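Local coordinates for YfdX protein (Salmonella enterica I, PDB 6A02) that has no established biochemical activity but appears to have a dual role in bacterial antibiotic stress and in virulence, at residues Q20-M25 against N130-P135; Q137-D142 against K163-G168. All blocks are in the same frame, centred on the assembly; numbering follows the deposited sequence.

Contact 1 of 2, residues Q20-M25 against N130-P135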
ATOM      1  N   GLN A  20      15.314 -13.685   9.534  1.00 12.13           N
ATOM      2  CA  GLN A  20      16.476 -13.358   8.715  1.00 13.23           C
ATOM      3  C   GLN A  20      16.051 -12.818   7.358  1.00 11.97           C
ATOM      4  O   GLN A  20      16.623 -11.838   6.866  1.00 10.95           O
ATOM      5  CB  GLN A  20      17.364 -14.582   8.518  1.00 13.78           C
ATOM      6  CG  GLN A  20      18.143 -15.017   9.748  1.00 15.97           C
ATOM      7  CD  GLN A  20      18.877 -16.313   9.495  1.00 19.71           C
ATOM      8  OE1 GLN A  20      18.266 -17.323   9.143  1.00 20.67           O
ATOM      9  NE2 GLN A  20      20.200 -16.290   9.651  1.00 21.67           N
ATOM     10  N   ALA A  21      15.064 -13.456   6.729  1.00 12.19           N
ATOM     11  CA  ALA A  21      14.618 -12.988   5.421  1.00 10.53           C
ATOM     12  C   ALA A  21      13.892 -11.657   5.526  1.00  9.67           C
ATOM     13  O   ALA A  21      13.972 -10.834   4.606  1.00 10.08           O
ATOM     14  CB  ALA A  21      13.726 -14.031   4.755  1.00 10.87           C
ATOM     15  N   TRP A  22      13.165 -11.429   6.621  1.00  9.85           N
ATOM     16  CA  TRP A  22      12.586 -10.108   6.823  1.00 11.26           C
ATOM     17  C   TRP A  22      13.673  -9.041   6.866  1.00 11.89           C
ATOM     18  O   TRP A  22      13.568  -8.006   6.197  1.00 10.63           O
ATOM     19  CB  TRP A  22      11.723 -10.080   8.091  1.00 14.69           C
ATOM     20  CG  TRP A  22      10.903  -8.839   8.144  1.00 17.35           C
ATOM     21  CD1 TRP A  22       9.670  -8.645   7.595  1.00 17.56           C
ATOM     22  CD2 TRP A  22      11.278  -7.605   8.741  1.00 21.11           C
ATOM     23  NE1 TRP A  22       9.245  -7.359   7.826  1.00 23.46           N
ATOM     24  CE2 TRP A  22      10.216  -6.704   8.538  1.00 21.39           C
ATOM     25  CE3 TRP A  22      12.403  -7.178   9.448  1.00 21.07           C
ATOM     26  CZ2 TRP A  22      10.251  -5.397   9.000  1.00 25.21           C
ATOM     27  CZ3 TRP A  22      12.436  -5.881   9.911  1.00 22.76           C
ATOM     28  CH2 TRP A  22      11.364  -5.009   9.687  1.00 27.27           C
ATOM     29  N   GLN A  23      14.735  -9.284   7.641  1.00 11.00           N
ATOM     30  CA  GLN A  23      15.814  -8.308   7.728  1.00 11.02           C
ATOM     31  C   GLN A  23      16.530  -8.160   6.394  1.00 10.06           C
ATOM     32  O   GLN A  23      16.974  -7.059   6.050  1.00  9.88           O
ATOM     33  CB  GLN A  23      16.788  -8.715   8.833  1.00 10.39           C
ATOM     34  CG  GLN A  23      17.902  -7.697   9.077  1.00 14.36           C
ATOM     35  CD  GLN A  23      17.357  -6.372   9.555  1.00 15.34           C
ATOM     36  OE1 GLN A  23      16.488  -6.332  10.426  1.00 23.23           O
ATOM     37  NE2 GLN A  23      17.829  -5.277   8.957  1.00 14.99           N
ATOM     38  N   ALA A  24      16.633  -9.246   5.630  1.00  9.66           N
ATOM     39  CA  ALA A  24      17.241  -9.167   4.308  1.00  9.63           C
ATOM     40  C   ALA A  24      16.457  -8.223   3.407  1.00  8.78           C
ATOM     41  O   ALA A  24      17.048  -7.414   2.679  1.00  9.46           O
ATOM     42  CB  ALA A  24      17.327 -10.561   3.683  1.00 10.66           C
ATOM     43  N   MET A  25      15.125  -8.292   3.457  1.00  9.91           N
ATOM     44  CA  MET A  25      14.328  -7.395   2.625  1.00  7.60           C
ATOM     45  C   MET A  25      14.493  -5.949   3.069  1.00  8.28           C
ATOM     46  O   MET A  25      14.531  -5.039   2.232  1.00  8.65           O
ATOM     47  CB  MET A  25      12.856  -7.808   2.663  1.00  8.03           C
ATOM     48  CG  MET A  25      12.575  -9.191   2.079  1.00 10.25           C
ATOM     49  SD  MET A  25      13.365  -9.483   0.479  1.00 11.62           S
ATOM     50  CE  MET A  25      12.577  -8.218  -0.509  1.00 12.55           C
ATOM     51  N   ASN A 130      -2.522 -11.767   7.569  1.00  7.94           N
ATOM     52  CA  ASN A 130      -1.821 -11.352   6.352  1.00  9.17           C
ATOM     53  C   ASN A 130      -0.390 -11.855   6.443  1.00  8.64           C
ATOM     54  O   ASN A 130       0.391 -11.376   7.269  1.00 11.03           O
ATOM     55  CB  ASN A 130      -1.821  -9.835   6.213  1.00  9.31           C
ATOM     56  CG  ASN A 130      -3.178  -9.242   6.383  1.00  9.51           C
ATOM     57  OD1 ASN A 130      -4.069  -9.453   5.569  1.00 10.20           O
ATOM     58  ND2 ASN A 130      -3.345  -8.464   7.451  1.00 11.16           N
ATOM     59  N   GLN A 131      -0.043 -12.806   5.591  1.00  8.12           N
ATOM     60  CA  GLN A 131       1.283 -13.394   5.589  1.00  8.79           C
ATOM     61  C   GLN A 131       2.083 -12.801   4.439  1.00  8.70           C
ATOM     62  O   GLN A 131       1.729 -12.986   3.267  1.00  8.64           O
ATOM     63  CB  GLN A 131       1.198 -14.912   5.456  1.00 11.10           C
ATOM     64  CG  GLN A 131       0.532 -15.595   6.659  1.00 11.15           C
ATOM     65  CD  GLN A 131       0.571 -17.102   6.569  1.00 17.49           C
ATOM     66  OE1 GLN A 131       1.141 -17.669   5.635  1.00 22.92           O
ATOM     67  NE2 GLN A 131      -0.034 -17.763   7.549  1.00 17.00           N
ATOM     68  N   GLU A 132       3.145 -12.081   4.776  1.00  8.32           N
ATOM     69  CA  GLU A 132       4.049 -11.529   3.782  1.00  8.07           C
ATOM     70  C   GLU A 132       5.013 -12.626   3.359  1.00  8.45           C
ATOM     71  O   GLU A 132       5.624 -13.277   4.211  1.00  8.92           O
ATOM     72  CB  GLU A 132       4.810 -10.359   4.397  1.00  9.77           C
ATOM     73  CG  GLU A 132       5.684  -9.629   3.417  1.00 15.35           C
ATOM     74  CD  GLU A 132       6.483  -8.491   4.043  1.00 21.41           C
ATOM     75  OE1 GLU A 132       6.380  -8.280   5.266  1.00 21.62           O
ATOM     76  OE2 GLU A 132       7.222  -7.806   3.298  1.00 24.75           O
ATOM     77  N   LEU A 133       5.151 -12.826   2.044  1.00  8.24           N
ATOM     78  CA  LEU A 133       5.946 -13.909   1.481  1.00  7.11           C
ATOM     79  C   LEU A 133       6.916 -13.367   0.446  1.00  7.70           C
ATOM     80  O   LEU A 133       6.616 -12.393  -0.256  1.00  8.88           O
ATOM     81  CB  LEU A 133       5.057 -14.953   0.775  1.00  9.01           C
ATOM     82  CG  LEU A 133       3.745 -15.373   1.453  1.00  9.67           C
ATOM     83  CD1 LEU A 133       2.921 -16.274   0.547  1.00 11.77           C
ATOM     84  CD2 LEU A 133       4.020 -16.077   2.768  1.00 10.90           C
ATOM     85  N   ILE A 134       8.064 -14.032   0.318  1.00  8.23           N
ATOM     86  CA  ILE A 134       8.964 -13.782  -0.811  1.00  8.65           C
ATOM     87  C   ILE A 134       9.339 -15.095  -1.481  1.00  9.41           C
ATOM     88  O   ILE A 134       9.396 -16.145  -0.823  1.00  8.19           O
ATOM     89  CB  ILE A 134      10.242 -13.029  -0.409  1.00  9.01           C
ATOM     90  CG1 ILE A 134      11.033 -13.820   0.634  1.00  9.69           C
ATOM     91  CG2 ILE A 134       9.914 -11.595   0.045  1.00 10.42           C
ATOM     92  CD1 ILE A 134      12.441 -13.310   0.818  1.00 11.73           C
ATOM     93  N   PRO A 135       9.624 -15.076  -2.784  1.00  8.18           N
ATOM     94  CA  PRO A 135      10.163 -16.267  -3.457  1.00  9.60           C
ATOM     95  C   PRO A 135      11.647 -16.367  -3.138  1.00  9.46           C
ATOM     96  O   PRO A 135      12.420 -15.461  -3.449  1.00 10.39           O
ATOM     97  CB  PRO A 135       9.930 -15.964  -4.939  1.00 10.13           C
ATOM     98  CG  PRO A 135      10.004 -14.445  -5.015  1.00  9.72           C
ATOM     99  CD  PRO A 135       9.433 -13.938  -3.708  1.00  9.00           C
TER
HETATM  100  O   HOH W   1       6.835  -5.744   7.126  1.00 32.74           O
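I134, on strand 125-135, reaches up beneath helix 19-36 to meet A21 and M25, and the helix crosses over the strand at 76°. From CB outward the side chain splits: with CG1 between the backbone N and the carbonyl carbon (chi1 60°), the two branches go to different places. The I134 CG2 methyl sits against the M25 chain, 4.1 Å from M25 CG. The longer branch runs through CG1 to I134 CD1, which touches both neighbours, 4.0 Å from M25 SD and 4.2 Å from A21 CB. The I134 and M25 chains run alongside, oppositely directed, and bends at chi2 and chi3 curl M25 so that its SD meets I134.

Two residues back along the strand the contact turns polar. E132 stretches out fully extended and brings OE1 to the edge of the W22 ring, 4.0 Å from NE1, with carboxylate and indole planes 89° apart. A water makes the connection: it accepts from W22 NE1 at 3.0 Å and donates to E132 OE1 at 3.2 Å. The same indole makes a cation-pi contact with R26 of the second subunit.

The chemistry is therefore split: the I134 end is apolar packing, while at the other end, beside the subunit interface, the indole N-H and the carboxylate share one water rather than bonding directly.

Contact 2 of 2, residues Q137-D142 against K163-G168; sequences QQTRKD and KSAQDG
A165 is the tight point of this antiparallel helix pair, pressed against D142 and more loosely against T139, with the local axes 9.3 Å apart and their directions 163° apart. A165 CB lies 3.9 Å from D142 CB and 4.3 Å from T139 CG2. D142 OD2 comes still closer to the backbone, 3.2 Å from A165 CA. The A165 N-H is also near OD2, but it points badly for a hydrogen bond, so the carboxylate simply rests on the turn of the helix.

Around this tight spot, where a carboxylate lies on an alanine, the helices are joined through water. One water donates to T139 OG1 and to A165 O, each at 2.8 Å, and the same hydroxyl is hydrogen-bonded to P135 O. A second water links D142 OD2 with S164 OG, whose own separation of 4.2 Å is too wide for a direct bond.

The two helices form a hairpin: T139 packs on M25 and I28 of helix 19-36, S164 packs on A88 of the third subunit, and K141 forms a salt bridge with D90 of that same subunit.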
ATOM      1  N   GLN A 137      14.454 -18.378  -3.904  1.00 11.88           N
ATOM      2  CA  GLN A 137      15.579 -18.445  -4.828  1.00 12.43           C
ATOM      3  C   GLN A 137      15.592 -17.246  -5.761  1.00 11.54           C
ATOM      4  O   GLN A 137      16.662 -16.720  -6.082  1.00 12.95           O
ATOM      5  CB  GLN A 137      15.581 -19.761  -5.603  1.00 15.23           C
ATOM      6  CG  GLN A 137      16.929 -20.065  -6.253  1.00 20.60           C
ATOM      7  CD  GLN A 137      18.085 -20.063  -5.256  1.00 24.87           C
ATOM      8  OE1 GLN A 137      17.986 -20.629  -4.160  1.00 22.40           O
ATOM      9  NE2 GLN A 137      19.188 -19.412  -5.629  1.00 27.16           N
ATOM     10  N   GLN A 138      14.415 -16.788  -6.191  1.00 11.15           N
ATOM     11  CA  GLN A 138      14.351 -15.601  -7.038  1.00 12.90           C
ATOM     12  C   GLN A 138      14.893 -14.372  -6.312  1.00 13.18           C
ATOM     13  O   GLN A 138      15.596 -13.544  -6.907  1.00 12.81           O
ATOM     14  CB  GLN A 138      12.918 -15.402  -7.532  1.00 11.26           C
ATOM     15  CG  GLN A 138      12.721 -14.234  -8.486  1.00 13.24           C
ATOM     16  CD  GLN A 138      11.333 -14.228  -9.133  1.00 15.67           C
ATOM     17  OE1 GLN A 138      10.379 -14.838  -8.628  1.00 14.16           O
ATOM     18  NE2 GLN A 138      11.216 -13.523 -10.255  1.00 17.81           N
ATOM     19  N   THR A 139      14.599 -14.244  -5.016  1.00 10.42           N
ATOM     20  CA  THR A 139      15.160 -13.135  -4.250  1.00  9.83           C
ATOM     21  C   THR A 139      16.663 -13.284  -4.076  1.00 11.20           C
ATOM     22  O   THR A 139      17.406 -12.307  -4.225  1.00  9.40           O
ATOM     23  CB  THR A 139      14.461 -12.998  -2.895  1.00  9.46           C
ATOM     24  OG1 THR A 139      13.050 -12.891  -3.107  1.00  9.95           O
ATOM     25  CG2 THR A 139      14.929 -11.743  -2.153  1.00 10.06           C
ATOM     26  N   ARG A 140      17.132 -14.497  -3.763  1.00 10.39           N
ATOM     27  CA  ARG A 140      18.572 -14.734  -3.674  1.00 11.56           C
ATOM     28  C   ARG A 140      19.275 -14.301  -4.953  1.00 11.71           C
ATOM     29  O   ARG A 140      20.308 -13.623  -4.910  1.00 11.34           O
ATOM     30  CB  ARG A 140      18.851 -16.214  -3.411  1.00 13.33           C
ATOM     31  CG  ARG A 140      18.626 -16.639  -1.987  1.00 12.36           C
ATOM     32  CD  ARG A 140      18.655 -18.152  -1.896  1.00 14.54           C
ATOM     33  NE  ARG A 140      18.646 -18.618  -0.515  1.00 13.38           N
ATOM     34  CZ  ARG A 140      18.469 -19.886  -0.167  1.00 16.68           C
ATOM     35  NH1 ARG A 140      18.277 -20.805  -1.107  1.00 16.21           N
ATOM     36  NH2 ARG A 140      18.487 -20.237   1.116  1.00 15.56           N
ATOM     37  N   LYS A 141      18.713 -14.683  -6.104  1.00 11.81           N
ATOM     38  CA  LYS A 141      19.333 -14.341  -7.382  1.00 13.75           C
ATOM     39  C   LYS A 141      19.364 -12.835  -7.603  1.00 13.42           C
ATOM     40  O   LYS A 141      20.364 -12.298  -8.087  1.00 12.80           O
ATOM     41  CB  LYS A 141      18.622 -15.051  -8.535  1.00 14.25           C
ATOM     42  CG  LYS A 141      19.272 -14.811  -9.898  1.00 17.07           C
ATOM     43  CD  LYS A 141      18.613 -15.660 -10.978  1.00 21.41           C
ATOM     44  CE  LYS A 141      19.181 -15.359 -12.357  1.00 30.26           C
ATOM     45  NZ  LYS A 141      18.369 -16.012 -13.427  1.00 31.25           N
ATOM     46  N   ASP A 142      18.278 -12.133  -7.265  1.00 12.38           N
ATOM     47  CA  ASP A 142      18.282 -10.673  -7.366  1.00 10.76           C
ATOM     48  C   ASP A 142      19.430 -10.069  -6.562  1.00 10.75           C
ATOM     49  O   ASP A 142      20.127  -9.164  -7.034  1.00 10.58           O
ATOM     50  CB  ASP A 142      16.959 -10.093  -6.860  1.00 10.00           C
ATOM     51  CG  ASP A 142      15.769 -10.386  -7.760  1.00 14.99           C
ATOM     52  OD1 ASP A 142      15.952 -10.762  -8.939  1.00 16.99           O
ATOM     53  OD2 ASP A 142      14.629 -10.202  -7.261  1.00 12.31           O
ATOM     54  N   LYS A 163      14.844  -3.337  -6.604  1.00  7.80           N
ATOM     55  CA  LYS A 163      13.429  -2.977  -6.634  1.00  9.74           C
ATOM     56  C   LYS A 163      12.576  -4.170  -7.036  1.00 10.23           C
ATOM     57  O   LYS A 163      11.512  -4.409  -6.446  1.00  8.84           O
ATOM     58  CB  LYS A 163      13.210  -1.803  -7.596  1.00 10.20           C
ATOM     59  CG  LYS A 163      11.759  -1.281  -7.621  1.00 12.78           C
ATOM     60  CD  LYS A 163      11.332  -0.832  -6.219  1.00 17.29           C
ATOM     61  CE  LYS A 163       9.947  -0.179  -6.201  1.00 24.17           C
ATOM     62  NZ  LYS A 163       9.634   0.377  -4.845  1.00 31.49           N
ATOM     63  N   SER A 164      13.035  -4.938  -8.030  1.00  9.96           N
ATOM     64  CA  SER A 164      12.326  -6.145  -8.435  1.00 10.42           C
ATOM     65  C   SER A 164      12.178  -7.119  -7.274  1.00 10.68           C
ATOM     66  O   SER A 164      11.106  -7.710  -7.087  1.00 11.89           O
ATOM     67  CB  SER A 164      13.054  -6.815  -9.587  1.00 13.96           C
ATOM     68  OG  SER A 164      12.342  -7.971  -9.986  1.00 15.30           O
ATOM     69  N   ALA A 165      13.233  -7.284  -6.466  1.00  9.07           N
ATOM     70  CA  ALA A 165      13.105  -8.139  -5.288  1.00  9.89           C
ATOM     71  C   ALA A 165      12.005  -7.639  -4.357  1.00 10.13           C
ATOM     72  O   ALA A 165      11.198  -8.432  -3.850  1.00 10.53           O
ATOM     73  CB  ALA A 165      14.443  -8.238  -4.551  1.00  8.93           C
ATOM     74  N   GLN A 166      11.949  -6.329  -4.121  1.00  9.75           N
ATOM     75  CA  GLN A 166      10.908  -5.775  -3.260  1.00 11.10           C
ATOM     76  C   GLN A 166       9.527  -5.963  -3.868  1.00 12.43           C
ATOM     77  O   GLN A 166       8.553  -6.232  -3.153  1.00 11.69           O
ATOM     78  CB  GLN A 166      11.163  -4.290  -3.034  1.00 12.00           C
ATOM     79  CG  GLN A 166      12.380  -4.010  -2.191  1.00 12.55           C
ATOM     80  CD  GLN A 166      12.553  -2.537  -1.925  1.00 17.58           C
ATOM     81  OE1 GLN A 166      12.500  -2.092  -0.778  1.00 19.83           O
ATOM     82  NE2 GLN A 166      12.744  -1.762  -2.993  1.00 19.83           N
ATOM     83  N   ASP A 167       9.414  -5.783  -5.182  1.00 11.13           N
ATOM     84  CA  ASP A 167       8.123  -5.936  -5.840  1.00 12.62           C
ATOM     85  C   ASP A 167       7.649  -7.378  -5.827  1.00 13.76           C
ATOM     86  O   ASP A 167       6.460  -7.627  -6.078  1.00 13.88           O
ATOM     87  CB  ASP A 167       8.201  -5.451  -7.286  1.00 14.78           C
ATOM     88  CG  ASP A 167       8.323  -3.954  -7.394  1.00 17.49           C
ATOM     89  OD1 ASP A 167       7.992  -3.259  -6.416  1.00 19.77           O
ATOM     90  OD2 ASP A 167       8.734  -3.486  -8.475  1.00 18.05           O
ATOM     91  N   GLY A 168       8.549  -8.326  -5.549  1.00 10.61           N
ATOM     92  CA  GLY A 168       8.189  -9.725  -5.435  1.00 11.19           C
ATOM     93  C   GLY A 168       7.568 -10.112  -4.114  1.00  9.46           C
ATOM     94  O   GLY A 168       7.102 -11.248  -3.973  1.00 11.53           O
TER
HETATM   95  O   HOH W   2      11.327 -11.175  -4.394  1.00 13.07           O
HETATM   96  O   HOH W   3      12.603 -10.347  -8.697  1.00 15.12           O

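From the N terminus, helix 19-36 comes first, and contact 1 returns to it only after 104 intervening residues, which include helix 40-54, strand 77-89 and helices 94-109 and 113-122. That long loop closes on strand 125-135, the middle strand of the antiparallel sheet. The chain then runs straight into helix 136-151, and contact 2 closes a short, mostly helical loop of 20 residues onto helix 155-167. The two loops follow in series and neither crosses the other. In space they meet: M25 CE lies 3.6 Å from A165 O, and P135 CD packs on G168 O. Together they join sheet, N-terminal helix and the helical hairpin 136-167.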